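Local atomic coordinates of DUF115 domain-containing protein (Magnetospirillum magneticum AMB-1, PDB entry 5MU5), a protein that is probably a Maf-family glycosyltransferase that attaches sugars to flagellin and is involved in forming the bacterial flagellum. Residues K63-M68 and G132-I137; T72-D77 and E117-F122; H78-A83 and E227-A232; G121-C126 and D208-F213; G146-E151 and S197-C202. One frame throughout, in Å; residues are numbered along the deposited sequence.

Interaction 1: K63-M68 and G132-I137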
# COMPACT_ATOMS: atom_id res chain seq x y z
N LYS A 63 -29.55 8.76 -27.66
CA LYS A 63 -29.27 10.18 -27.81
C LYS A 63 -28.95 10.84 -26.48
O LYS A 63 -28.07 11.67 -26.41
CB LYS A 63 -30.48 10.87 -28.44
CG LYS A 63 -30.30 12.36 -28.67
CD LYS A 63 -31.58 12.92 -29.27
CE LYS A 63 -31.48 14.41 -29.53
NZ LYS A 63 -32.73 14.88 -30.18
N ARG A 64 -29.65 10.46 -25.42
CA ARG A 64 -29.43 11.03 -24.09
C ARG A 64 -28.02 10.71 -23.58
O ARG A 64 -27.28 11.61 -23.16
CB ARG A 64 -30.49 10.53 -23.11
CG ARG A 64 -30.34 11.02 -21.67
CD ARG A 64 -31.53 10.67 -20.77
NE ARG A 64 -31.69 11.66 -19.69
CZ ARG A 64 -32.69 12.56 -19.57
NH1 ARG A 64 -33.71 12.60 -20.43
NH2 ARG A 64 -32.69 13.41 -18.55
N ILE A 65 -27.64 9.44 -23.65
CA ILE A 65 -26.34 9.01 -23.16
C ILE A 65 -25.20 9.62 -23.99
O ILE A 65 -24.17 10.03 -23.44
CB ILE A 65 -26.22 7.45 -23.07
CG1 ILE A 65 -25.10 7.05 -22.13
CG2 ILE A 65 -25.97 6.79 -24.41
CD1 ILE A 65 -25.29 7.54 -20.71
N GLU A 66 -25.41 9.72 -25.30
CA GLU A 66 -24.41 10.30 -26.18
C GLU A 66 -24.24 11.79 -25.93
O GLU A 66 -23.12 12.30 -26.01
CB GLU A 66 -24.72 10.01 -27.65
CG GLU A 66 -24.41 8.57 -28.07
CD GLU A 66 -24.71 8.29 -29.54
OE1 GLU A 66 -25.29 9.15 -30.22
OE2 GLU A 66 -24.35 7.19 -30.02
N ASP A 67 -25.34 12.48 -25.64
CA ASP A 67 -25.30 13.91 -25.34
C ASP A 67 -24.60 14.18 -24.02
O ASP A 67 -23.90 15.18 -23.88
CB ASP A 67 -26.73 14.53 -25.33
CG ASP A 67 -27.33 14.69 -26.74
OD1 ASP A 67 -26.57 14.63 -27.74
OD2 ASP A 67 -28.57 14.86 -26.87
N MET A 68 -24.80 13.30 -23.05
CA MET A 68 -24.11 13.44 -21.76
C MET A 68 -22.61 13.30 -21.93
O MET A 68 -21.87 14.05 -21.31
CB MET A 68 -24.61 12.42 -20.76
CG MET A 68 -26.00 12.73 -20.26
SD MET A 68 -26.64 11.48 -19.15
CE MET A 68 -25.46 11.56 -17.79
N GLY A 132 -22.54 0.51 -24.83
CA GLY A 132 -21.30 1.20 -25.16
C GLY A 132 -21.39 2.35 -26.12
O GLY A 132 -20.37 2.79 -26.65
N TYR A 133 -22.59 2.87 -26.35
CA TYR A 133 -22.77 4.05 -27.20
C TYR A 133 -21.90 5.25 -26.76
O TYR A 133 -21.44 6.04 -27.58
CB TYR A 133 -24.24 4.46 -27.23
CG TYR A 133 -25.17 3.45 -27.88
CD1 TYR A 133 -24.90 2.96 -29.16
CD2 TYR A 133 -26.33 3.02 -27.24
CE1 TYR A 133 -25.75 2.05 -29.77
CE2 TYR A 133 -27.19 2.12 -27.85
CZ TYR A 133 -26.89 1.64 -29.12
OH TYR A 133 -27.71 0.74 -29.77
N GLN A 134 -21.65 5.39 -25.46
CA GLN A 134 -20.80 6.48 -24.96
C GLN A 134 -19.33 6.38 -25.35
O GLN A 134 -18.67 7.40 -25.53
CB GLN A 134 -20.91 6.62 -23.42
CG GLN A 134 -20.38 5.45 -22.57
CD GLN A 134 -21.33 4.25 -22.49
OE1 GLN A 134 -22.40 4.25 -23.09
NE2 GLN A 134 -20.94 3.23 -21.75
N LEU A 135 -18.81 5.16 -25.50
CA LEU A 135 -17.36 4.93 -25.71
C LEU A 135 -16.66 5.67 -26.83
O LEU A 135 -15.66 6.33 -26.59
CB LEU A 135 -17.03 3.43 -25.83
CG LEU A 135 -17.07 2.62 -24.55
CD1 LEU A 135 -16.73 1.18 -24.87
CD2 LEU A 135 -16.10 3.17 -23.51
N PRO A 136 -17.15 5.56 -28.07
CA PRO A 136 -16.48 6.31 -29.12
C PRO A 136 -16.24 7.75 -28.72
O PRO A 136 -15.14 8.25 -28.88
CB PRO A 136 -17.48 6.25 -30.28
CG PRO A 136 -18.33 5.05 -30.03
CD PRO A 136 -18.30 4.77 -28.56
N ILE A 137 -17.26 8.41 -28.19
CA ILE A 137 -17.18 9.83 -27.83
C ILE A 137 -16.17 10.11 -26.71
O ILE A 137 -15.35 11.01 -26.83
CB ILE A 137 -18.56 10.39 -27.43
CG1 ILE A 137 -19.53 10.31 -28.62
CG2 ILE A 137 -18.44 11.85 -26.96
CD1 ILE A 137 -20.99 10.48 -28.26
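E66 on helix 61-71 reaches across to Y133 and I137, on the segment that leads into helix 134-142, and can be followed atom by atom. E66 CB lies 3.8 Å from I137 CD1, the two side chains crossing at about a right angle. The same I137 methyl also meets the backbone, 3.6 Å from E66 O. CG is set anti to the carbonyl carbon (chi1 -76°), and the chain then runs out extended. E66 CG therefore passes 3.9 Å from Y133 O and brings the carboxylate beside the tyrosine, with E66 OE2 3.9 Å from Y133 CB. Carboxylate and phenol ring are almost perpendicular (87° between planes), and the approach to the ring is oblique. The charge is met within its own helix, by a salt bridge from OE2 to R62 NE. With an alanine here, R62 would probably lose its carboxylate mate and a gap would open beside Y133 CB. One position earlier, I65 adds apolar packing, its CG2 4.0 Å from Y133 CB. Its CG1 borders Q134 OE1, a buried oxygen with no partner in the model, whereas Q134 NE2 is bonded to L129 O. I65 and Q134 both also rest on F213, so helices 61-71 and 134-142 pack together beside strand 211-214, and Y133 OH reaches out to L47 O.

Interaction 2: T72-D77 and E117-F122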
# COMPACT_ATOMS: atom_id res chain seq x y z
N THR A 72 -20.10 16.58 -21.15
CA THR A 72 -19.27 16.50 -19.93
C THR A 72 -17.76 16.43 -20.15
O THR A 72 -17.01 16.05 -19.25
CB THR A 72 -19.70 15.29 -19.07
OG1 THR A 72 -19.70 14.08 -19.84
CG2 THR A 72 -21.06 15.52 -18.51
N ALA A 73 -17.31 16.85 -21.32
CA ALA A 73 -15.88 16.76 -21.67
C ALA A 73 -14.95 17.56 -20.77
O ALA A 73 -13.81 17.15 -20.58
CB ALA A 73 -15.68 17.22 -23.12
N LEU A 74 -15.42 18.69 -20.24
CA LEU A 74 -14.53 19.63 -19.55
C LEU A 74 -14.86 19.95 -18.09
O LEU A 74 -14.03 20.50 -17.37
CB LEU A 74 -14.51 20.94 -20.34
CG LEU A 74 -14.09 20.84 -21.82
CD1 LEU A 74 -14.39 22.13 -22.57
CD2 LEU A 74 -12.61 20.47 -21.94
N GLY A 75 -16.07 19.63 -17.64
CA GLY A 75 -16.47 19.97 -16.29
C GLY A 75 -15.71 19.17 -15.26
O GLY A 75 -15.55 17.96 -15.41
N PRO A 76 -15.26 19.82 -14.19
CA PRO A 76 -14.59 19.11 -13.10
C PRO A 76 -15.48 18.15 -12.29
O PRO A 76 -14.95 17.28 -11.63
CB PRO A 76 -14.07 20.24 -12.20
CG PRO A 76 -14.99 21.39 -12.47
CD PRO A 76 -15.33 21.27 -13.93
N ASP A 77 -16.81 18.29 -12.35
CA ASP A 77 -17.70 17.40 -11.57
C ASP A 77 -17.50 15.93 -11.93
O ASP A 77 -17.63 15.07 -11.07
CB ASP A 77 -19.18 17.70 -11.80
CG ASP A 77 -19.64 19.04 -11.21
OD1 ASP A 77 -18.85 19.78 -10.57
OD2 ASP A 77 -20.84 19.34 -11.40
N GLU A 117 -8.33 23.32 -18.80
CA GLU A 117 -9.24 23.73 -19.88
C GLU A 117 -9.24 22.73 -21.03
O GLU A 117 -9.95 22.93 -22.02
CB GLU A 117 -8.88 25.11 -20.40
CG GLU A 117 -9.65 26.23 -19.71
CD GLU A 117 -9.19 27.62 -20.13
OE1 GLU A 117 -8.40 27.74 -21.10
OE2 GLU A 117 -9.64 28.60 -19.49
N GLU A 118 -8.48 21.66 -20.90
CA GLU A 118 -8.36 20.66 -21.94
C GLU A 118 -8.93 19.32 -21.45
O GLU A 118 -8.90 19.01 -20.26
CB GLU A 118 -6.87 20.50 -22.32
CG GLU A 118 -5.94 20.19 -21.13
CD GLU A 118 -4.49 19.92 -21.51
OE1 GLU A 118 -4.07 20.29 -22.64
OE2 GLU A 118 -3.76 19.34 -20.67
N SER A 119 -9.49 18.54 -22.36
CA SER A 119 -9.89 17.17 -22.05
C SER A 119 -8.62 16.35 -22.06
O SER A 119 -7.68 16.68 -22.77
CB SER A 119 -10.86 16.60 -23.10
OG SER A 119 -12.18 17.03 -22.84
N GLY A 120 -8.58 15.28 -21.28
CA GLY A 120 -7.40 14.43 -21.23
C GLY A 120 -7.44 13.44 -20.07
O GLY A 120 -8.48 12.83 -19.81
N GLY A 121 -6.32 13.28 -19.38
CA GLY A 121 -6.22 12.33 -18.27
C GLY A 121 -5.79 10.95 -18.74
O GLY A 121 -6.21 10.47 -19.81
N PHE A 122 -4.94 10.32 -17.93
CA PHE A 122 -4.37 9.03 -18.25
C PHE A 122 -5.42 7.94 -18.21
O PHE A 122 -5.49 7.13 -19.14
CB PHE A 122 -3.27 8.68 -17.26
CG PHE A 122 -2.49 7.46 -17.61
CD1 PHE A 122 -2.98 6.20 -17.32
CD2 PHE A 122 -1.26 7.56 -18.23
CE1 PHE A 122 -2.27 5.05 -17.65
CE2 PHE A 122 -0.53 6.43 -18.55
CZ PHE A 122 -1.04 5.17 -18.27
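A73 and L74, just past the end of helix 61-71, meet S119 in the loop that leads into strand 123-127, a strand of the parallel sheet in a Rossmann-like α/β domain. By their CA atoms the two backbones are nearest at L74 and S119, and the contact lies near the surface. S119 is turned with OG anti to its own carbonyl carbon, chi1 -82°, which presents the hydroxyl to A73. From there S119 OG donates a 2.8 Å hydrogen bond to A73 O. The C=O...OG angle is 116° and the donor stands 54° out of the carbonyl plane, so the hydroxyl sits above the peptide and not on a lone pair. S119 OG also lies 3.5 Å from A73 CB, so the hydroxyl packs against the alanine methyl as well. A73 O has a second partner in R79 NH2, and R79 NH1 bonds G120 O; one guanidinium thus ties both loops. Helix 134-142 lies alongside, its Q141 touching A73 and its D142 touching S119. L74 makes the apolar share with a single branch, laid along the backbone of 117-119. L74 CD2 sits between two oxygens, 3.6 Å from E117 O and 3.6 Å from S119 OG. The side chains of E117 and E118 leave their backbone in other directions, and L74 CD2 settles 3.9 Å from E118 C, against the peptide carbon itself.

Interaction 3: H78-A83 and E227-A232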
# COMPACT_ATOMS: atom_id res chain seq x y z
N HIS A 78 -17.19 15.67 -13.19
CA HIS A 78 -17.06 14.30 -13.73
C HIS A 78 -15.59 13.87 -13.89
O HIS A 78 -15.24 13.14 -14.82
CB HIS A 78 -17.80 14.26 -15.08
CG HIS A 78 -19.13 14.95 -15.05
ND1 HIS A 78 -20.20 14.48 -14.32
CD2 HIS A 78 -19.55 16.11 -15.62
CE1 HIS A 78 -21.22 15.30 -14.46
NE2 HIS A 78 -20.85 16.30 -15.25
N ARG A 79 -14.75 14.33 -12.97
CA ARG A 79 -13.32 14.13 -13.00
C ARG A 79 -12.77 13.99 -11.59
O ARG A 79 -13.34 14.52 -10.64
CB ARG A 79 -12.65 15.37 -13.59
CG ARG A 79 -13.01 15.69 -15.03
CD ARG A 79 -12.21 14.85 -15.98
NE ARG A 79 -12.51 15.20 -17.36
CZ ARG A 79 -11.84 14.73 -18.41
NH1 ARG A 79 -10.82 13.93 -18.26
NH2 ARG A 79 -12.18 15.10 -19.62
N ILE A 80 -11.65 13.29 -11.47
CA ILE A 80 -10.86 13.32 -10.25
C ILE A 80 -10.07 14.63 -10.31
O ILE A 80 -9.52 14.96 -11.35
CB ILE A 80 -9.88 12.13 -10.18
CG1 ILE A 80 -10.63 10.79 -10.14
CG2 ILE A 80 -8.95 12.24 -8.99
CD1 ILE A 80 -11.58 10.60 -8.98
N SER A 81 -10.04 15.38 -9.21
CA SER A 81 -9.22 16.60 -9.07
C SER A 81 -8.34 16.48 -7.83
O SER A 81 -8.70 17.01 -6.76
CB SER A 81 -10.08 17.85 -8.94
OG SER A 81 -10.93 17.97 -10.07
N ALA A 82 -7.20 15.81 -7.98
CA ALA A 82 -6.25 15.60 -6.86
C ALA A 82 -5.10 16.61 -6.85
O ALA A 82 -4.16 16.47 -7.64
CB ALA A 82 -5.69 14.18 -6.91
N ALA A 83 -5.15 17.61 -5.96
CA ALA A 83 -4.04 18.58 -5.82
C ALA A 83 -2.79 17.84 -5.31
O ALA A 83 -2.92 16.80 -4.66
CB ALA A 83 -4.43 19.72 -4.88
N GLU A 227 -17.40 6.20 -4.26
CA GLU A 227 -16.36 5.52 -3.53
C GLU A 227 -15.05 5.71 -4.28
O GLU A 227 -14.07 6.07 -3.68
CB GLU A 227 -16.68 4.05 -3.35
CG GLU A 227 -15.64 3.30 -2.53
CD GLU A 227 -16.09 1.92 -2.11
OE1 GLU A 227 -17.20 1.49 -2.54
OE2 GLU A 227 -15.34 1.25 -1.34
N PHE A 228 -15.03 5.49 -5.58
CA PHE A 228 -13.79 5.65 -6.31
C PHE A 228 -13.21 7.09 -6.18
O PHE A 228 -12.02 7.25 -5.98
CB PHE A 228 -13.96 5.24 -7.77
CG PHE A 228 -12.72 5.41 -8.57
CD1 PHE A 228 -11.70 4.48 -8.48
CD2 PHE A 228 -12.55 6.50 -9.41
CE1 PHE A 228 -10.54 4.63 -9.21
CE2 PHE A 228 -11.40 6.66 -10.15
CZ PHE A 228 -10.39 5.72 -10.05
N MET A 229 -14.07 8.10 -6.22
CA MET A 229 -13.64 9.50 -6.05
C MET A 229 -12.97 9.80 -4.73
O MET A 229 -12.06 10.62 -4.68
CB MET A 229 -14.82 10.45 -6.20
CG MET A 229 -15.37 10.49 -7.61
SD MET A 229 -16.79 11.57 -7.78
CE MET A 229 -15.93 13.15 -7.92
N ARG A 230 -13.45 9.18 -3.66
CA ARG A 230 -12.80 9.27 -2.36
C ARG A 230 -11.51 8.43 -2.33
O ARG A 230 -10.50 8.86 -1.79
CB ARG A 230 -13.77 8.82 -1.25
CG ARG A 230 -14.94 9.78 -1.06
CD ARG A 230 -15.81 9.43 0.15
NE ARG A 230 -16.11 8.01 0.14
CZ ARG A 230 -17.20 7.45 -0.40
NH1 ARG A 230 -18.15 8.18 -0.97
NH2 ARG A 230 -17.33 6.14 -0.35
N ASP A 231 -11.55 7.25 -2.95
CA ASP A 231 -10.41 6.32 -3.00
C ASP A 231 -9.23 6.76 -3.89
O ASP A 231 -8.09 6.34 -3.66
CB ASP A 231 -10.84 4.95 -3.59
CG ASP A 231 -11.66 4.08 -2.63
OD1 ASP A 231 -11.76 4.40 -1.42
OD2 ASP A 231 -12.18 3.04 -3.12
N ALA A 232 -9.53 7.54 -4.93
CA ALA A 232 -8.55 7.80 -5.99
C ALA A 232 -7.24 8.42 -5.51
O ALA A 232 -6.18 7.95 -5.87
CB ALA A 232 -9.16 8.67 -7.10
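I80 pushes a methyl into a hollow on helix 219-235 bounded by F228, M229 and A232, residues spaced along one turn. The bump is I80 CD1, and the floor beneath it is partly backbone, since I80 CD1 stops 3.7 Å from M229 CA. One wall is A232 CB, 3.6 Å from I80 CD1. The second is the base of the methionine, with M229 CG 4.0 Å from I80 CD1, and the third is F228 CE2, 4.1 Å from the same I80 CD1 and approached obliquely. A232 is in turn a small bump: its CB lies 4.0 Å from both I80 CG1 and I80 CG2, nestling against the isoleucine's branches, and also stands over one face of the F228 ring, offset to its rim. M229 bends at chi3 (81°), curling CE round to lie 4.0 Å from R79 O. An alanine in place of I80 would probably leave the hollow unfilled, with A232 CB, M229 CG and F228 CE2 losing the methyl they share. The backbone of I80 is bonded to W209 and T210 and that of H78 to L212, while L212 packs against I80, F228 and M229. An extended loop thus flanks edge strand 211-214 and shares with it the helix packed on the sheet, as in a layered, Rossmann-like α/β domain.

Interaction 4: G121-C126 and D208-F213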
# COMPACT_ATOMS: atom_id res chain seq x y z
N GLY A 121 -6.32 13.28 -19.38
CA GLY A 121 -6.22 12.33 -18.27
C GLY A 121 -5.79 10.95 -18.74
O GLY A 121 -6.21 10.47 -19.81
N PHE A 122 -4.94 10.32 -17.93
CA PHE A 122 -4.37 9.03 -18.25
C PHE A 122 -5.42 7.94 -18.21
O PHE A 122 -5.49 7.13 -19.14
CB PHE A 122 -3.27 8.68 -17.26
CG PHE A 122 -2.49 7.46 -17.61
CD1 PHE A 122 -2.98 6.20 -17.32
CD2 PHE A 122 -1.26 7.56 -18.23
CE1 PHE A 122 -2.27 5.05 -17.65
CE2 PHE A 122 -0.53 6.43 -18.55
CZ PHE A 122 -1.04 5.17 -18.27
N HIS A 123 -6.23 7.95 -17.15
CA HIS A 123 -7.23 6.92 -16.90
C HIS A 123 -8.62 7.37 -17.23
O HIS A 123 -8.97 8.55 -17.10
CB HIS A 123 -7.22 6.53 -15.43
CG HIS A 123 -5.93 5.93 -14.96
ND1 HIS A 123 -5.61 4.61 -15.22
CD2 HIS A 123 -4.92 6.43 -14.22
CE1 HIS A 123 -4.45 4.33 -14.66
NE2 HIS A 123 -4.00 5.42 -14.06
N MET A 124 -9.43 6.43 -17.68
CA MET A 124 -10.85 6.63 -17.90
C MET A 124 -11.58 5.51 -17.20
O MET A 124 -11.25 4.34 -17.40
CB MET A 124 -11.20 6.56 -19.36
CG MET A 124 -12.69 6.45 -19.57
SD MET A 124 -13.14 6.90 -21.24
CE MET A 124 -12.81 8.67 -21.14
N VAL A 125 -12.57 5.87 -16.39
CA VAL A 125 -13.36 4.87 -15.66
C VAL A 125 -14.84 4.93 -16.05
O VAL A 125 -15.50 5.93 -15.86
CB VAL A 125 -13.24 5.09 -14.15
CG1 VAL A 125 -14.11 4.08 -13.41
CG2 VAL A 125 -11.80 4.96 -13.70
N CYS A 126 -15.35 3.85 -16.59
CA CYS A 126 -16.76 3.77 -16.97
C CYS A 126 -17.49 2.86 -16.02
O CYS A 126 -17.18 1.67 -15.91
CB CYS A 126 -16.92 3.20 -18.37
SG CYS A 126 -16.03 4.17 -19.58
N ASP A 208 -4.98 12.16 -11.53
CA ASP A 208 -5.54 13.49 -11.75
C ASP A 208 -6.26 13.62 -13.10
O ASP A 208 -5.74 13.25 -14.13
CB ASP A 208 -4.47 14.58 -11.64
CG ASP A 208 -5.03 15.95 -11.95
OD1 ASP A 208 -5.86 16.45 -11.17
OD2 ASP A 208 -4.67 16.54 -12.98
N TRP A 209 -7.49 14.14 -13.05
CA TRP A 209 -8.30 14.43 -14.23
C TRP A 209 -8.80 13.18 -14.92
O TRP A 209 -9.14 13.20 -16.11
CB TRP A 209 -7.56 15.36 -15.18
CG TRP A 209 -8.45 16.30 -15.98
CD1 TRP A 209 -8.52 16.40 -17.35
CD2 TRP A 209 -9.39 17.25 -15.46
NE1 TRP A 209 -9.45 17.36 -17.70
CE2 TRP A 209 -9.99 17.89 -16.55
CE3 TRP A 209 -9.77 17.63 -14.17
CZ2 TRP A 209 -10.94 18.89 -16.39
CZ3 TRP A 209 -10.73 18.62 -14.02
CH2 TRP A 209 -11.30 19.22 -15.11
N THR A 210 -8.85 12.08 -14.17
CA THR A 210 -9.48 10.85 -14.63
C THR A 210 -10.96 11.14 -14.94
O THR A 210 -11.68 11.69 -14.11
CB THR A 210 -9.37 9.76 -13.52
OG1 THR A 210 -7.99 9.40 -13.32
CG2 THR A 210 -10.18 8.51 -13.87
N ARG A 211 -11.39 10.79 -16.14
CA ARG A 211 -12.78 10.91 -16.54
C ARG A 211 -13.59 9.80 -15.88
O ARG A 211 -13.22 8.63 -15.95
CB ARG A 211 -12.89 10.79 -18.06
CG ARG A 211 -14.28 11.08 -18.63
CD ARG A 211 -14.61 12.56 -18.62
NE ARG A 211 -15.85 12.84 -19.34
CZ ARG A 211 -15.95 13.06 -20.65
NH1 ARG A 211 -14.88 13.01 -21.43
NH2 ARG A 211 -17.15 13.31 -21.19
N LEU A 212 -14.69 10.20 -15.25
CA LEU A 212 -15.64 9.27 -14.66
C LEU A 212 -16.95 9.36 -15.45
O LEU A 212 -17.35 10.46 -15.85
CB LEU A 212 -15.90 9.68 -13.23
CG LEU A 212 -14.65 9.77 -12.36
CD1 LEU A 212 -15.01 10.36 -11.01
CD2 LEU A 212 -14.03 8.39 -12.20
N PHE A 213 -17.59 8.22 -15.70
CA PHE A 213 -18.82 8.19 -16.48
C PHE A 213 -19.70 7.01 -16.08
O PHE A 213 -19.25 5.87 -16.05
CB PHE A 213 -18.51 8.13 -17.97
CG PHE A 213 -19.68 8.49 -18.83
CD1 PHE A 213 -19.92 9.81 -19.17
CD2 PHE A 213 -20.55 7.50 -19.29
CE1 PHE A 213 -21.03 10.15 -19.94
CE2 PHE A 213 -21.65 7.83 -20.07
CZ PHE A 213 -21.89 9.16 -20.39
O HOH W 1 -3.43 12.14 -16.14
O HOH W 2 -6.15 9.96 -15.04
O HOH W 3 -9.69 10.33 -18.89
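Strands 123-126 and 211-213 run parallel, 9° apart in direction with axes approaching to 5.0 Å, and pair M124 with R211, V125 with L212 and C126 with F213. V125 carries the ladder: its N donates to R211 O over 2.9 Å at an N-H...O angle of 176°, and its O accepts from F213 N at 3.1 Å. Earlier, the R211 N to H123 O bond is weak, and a water bridges the same two atoms. M124 and R211 lie side by side on one face; M124 CG is anti to the backbone N (chi1 167°) and the bend at chi3 lays M124 CE 3.7 Å from R211 CB. This face is covered by helix 134-142, whose Q141 and D142 bind R211 NH1 by a hydrogen bond and a salt bridge. On the other face V125 CB meets L212 CD2 at 3.9 Å, beneath helices 188-202 and 219-235. The sheet, with strand order 3-2-1-4 and helices on both faces, is Rossmann-like; this pair joins its first strand to the edge strand. Before the ladder, water bridges replace direct backbone bonds. One water accepts from H123 N and donates to T210 OG1, itself bonded to V207 O; another links F122 N to D208 O. F122 CD1 sits over the centre of the H123 ring. At G121 a side chain would clash with W209 O, which stands 3.7 Å from G121 CA.

Interaction 5: G146-E151 and S197-C202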
# COMPACT_ATOMS: atom_id res chain seq x y z
N GLY A 146 -5.35 4.24 -19.97
CA GLY A 146 -5.90 3.20 -19.10
C GLY A 146 -7.42 3.31 -19.13
O GLY A 146 -7.98 4.38 -18.91
N ILE A 147 -8.08 2.20 -19.46
CA ILE A 147 -9.53 2.19 -19.64
C ILE A 147 -10.06 1.07 -18.79
O ILE A 147 -9.67 -0.10 -18.93
CB ILE A 147 -9.91 1.97 -21.11
CG1 ILE A 147 -9.29 3.08 -21.98
CG2 ILE A 147 -11.43 1.95 -21.27
CD1 ILE A 147 -9.50 2.87 -23.46
N HIS A 148 -10.98 1.43 -17.90
CA HIS A 148 -11.49 0.53 -16.90
C HIS A 148 -13.00 0.58 -16.94
O HIS A 148 -13.64 1.61 -16.71
CB HIS A 148 -10.96 0.97 -15.54
CG HIS A 148 -9.51 1.31 -15.57
ND1 HIS A 148 -8.53 0.34 -15.65
CD2 HIS A 148 -8.86 2.50 -15.56
CE1 HIS A 148 -7.35 0.92 -15.67
NE2 HIS A 148 -7.52 2.22 -15.63
N ILE A 149 -13.59 -0.56 -17.24
CA ILE A 149 -15.00 -0.62 -17.43
C ILE A 149 -15.57 -1.57 -16.41
O ILE A 149 -15.15 -2.70 -16.29
CB ILE A 149 -15.31 -1.10 -18.85
CG1 ILE A 149 -14.69 -0.12 -19.86
CG2 ILE A 149 -16.82 -1.22 -19.04
CD1 ILE A 149 -14.72 -0.59 -21.30
N VAL A 150 -16.54 -1.08 -15.66
CA VAL A 150 -17.22 -1.88 -14.70
C VAL A 150 -18.56 -2.17 -15.31
O VAL A 150 -19.25 -1.25 -15.72
CB VAL A 150 -17.42 -1.11 -13.39
CG1 VAL A 150 -18.19 -1.95 -12.39
CG2 VAL A 150 -16.07 -0.70 -12.84
N GLU A 151 -18.93 -3.44 -15.42
CA GLU A 151 -20.24 -3.78 -15.96
C GLU A 151 -20.78 -4.94 -15.18
O GLU A 151 -20.35 -6.07 -15.39
CB GLU A 151 -20.16 -4.11 -17.43
CG GLU A 151 -21.50 -4.54 -18.03
CD GLU A 151 -22.63 -3.59 -17.68
OE1 GLU A 151 -22.81 -2.58 -18.39
OE2 GLU A 151 -23.36 -3.87 -16.72
N SER A 197 -7.53 -1.81 -7.74
CA SER A 197 -6.48 -2.67 -8.25
C SER A 197 -6.15 -2.38 -9.73
O SER A 197 -5.00 -2.42 -10.17
CB SER A 197 -6.90 -4.12 -8.07
OG SER A 197 -5.98 -4.97 -8.70
N ALA A 198 -7.18 -2.07 -10.51
CA ALA A 198 -6.98 -1.74 -11.93
C ALA A 198 -6.14 -0.48 -12.09
O ALA A 198 -5.23 -0.45 -12.90
CB ALA A 198 -8.32 -1.57 -12.61
N ILE A 199 -6.42 0.54 -11.28
CA ILE A 199 -5.66 1.79 -11.31
C ILE A 199 -4.26 1.59 -10.74
O ILE A 199 -3.26 2.08 -11.28
CB ILE A 199 -6.34 2.90 -10.49
CG1 ILE A 199 -7.72 3.24 -11.04
CG2 ILE A 199 -5.49 4.16 -10.51
CD1 ILE A 199 -7.71 3.81 -12.44
N ARG A 200 -4.20 0.86 -9.64
CA ARG A 200 -2.96 0.63 -8.94
C ARG A 200 -1.94 -0.12 -9.77
O ARG A 200 -0.75 0.15 -9.67
CB ARG A 200 -3.22 -0.15 -7.65
CG ARG A 200 -1.97 -0.46 -6.84
CD ARG A 200 -2.22 -1.39 -5.66
NE ARG A 200 -3.27 -0.87 -4.78
CZ ARG A 200 -4.47 -1.43 -4.58
NH1 ARG A 200 -4.84 -2.57 -5.18
NH2 ARG A 200 -5.32 -0.84 -3.73
N CYS A 201 -2.41 -1.07 -10.56
CA CYS A 201 -1.52 -1.93 -11.36
C CYS A 201 -1.14 -1.36 -12.72
O CYS A 201 -0.14 -1.75 -13.30
CB CYS A 201 -2.19 -3.28 -11.58
SG CYS A 201 -2.23 -4.23 -10.05
N CYS A 202 -1.96 -0.46 -13.24
CA CYS A 202 -1.67 0.14 -14.51
C CYS A 202 -0.78 1.34 -14.32
O CYS A 202 0.30 1.39 -14.88
CB CYS A 202 -2.96 0.55 -15.19
SG CYS A 202 -2.62 1.39 -16.74
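The packing between strand 146-150 and helix 188-202 centres on H148, whose imidazole is contacted by A198 and I199 and, more distantly, C202. I199 CD1 comes in obliquely, 3.6 Å from H148 NE2, with the two side chains crossing at about a right angle. A198 CB, also oblique to the ring, lies 3.6 Å from H148 ND1. C202 CB instead stands at the ring's edge near its plane, 4.4 Å from H148 CE1. With CG anti to the carbonyl carbon (chi1 -45°), the ring projects into the helix surface, and H148 CE1 approaches A198 O to 3.7 Å. The axes of strand 146-150 and helical segment 197-202 approach to 9.4 Å and run nearly antiparallel, at 164°, as expected where a helix lies on the parallel sheet of a Rossmann-like α/β fold. Here the helix joins the two edge strands, 180-183 and 211-214, on the face of the sheet shared with helix 219-235. Polar interactions leave the pair: H148 ND1 bonds N181 ND2 and NE2 bonds H123 ND1, so both ring nitrogens are satisfied and the rotation of the imidazole is fixed. Steric limits appear at G146, where G146 CA lies 4.4 Å from C202 SG; a CB would be tight against that sulfur and crowded by H148 NE2.

Four of the contacts are buried; interaction 2 alone is a surface one, and its chemistry is a hydroxyl-to-carbonyl bond between loops. Interaction 4 combines backbone ladder bonds with side-chain packing and bridging waters, while interactions 1, 3 and 5 rely on side-chain packing around the sheet. Interactions 4 and 5 share that sheet, since strands 123-127 and 146-150 are neighbours in it, with M124 N bonded to G146 O. Interaction 1 lies on one face of the sheet, packing on it through F213 of interaction 4; interactions 3 and 5 lie on the other, meeting through F228 and I199. R79 of interaction 3 also reaches interaction 4, bonding W209 O.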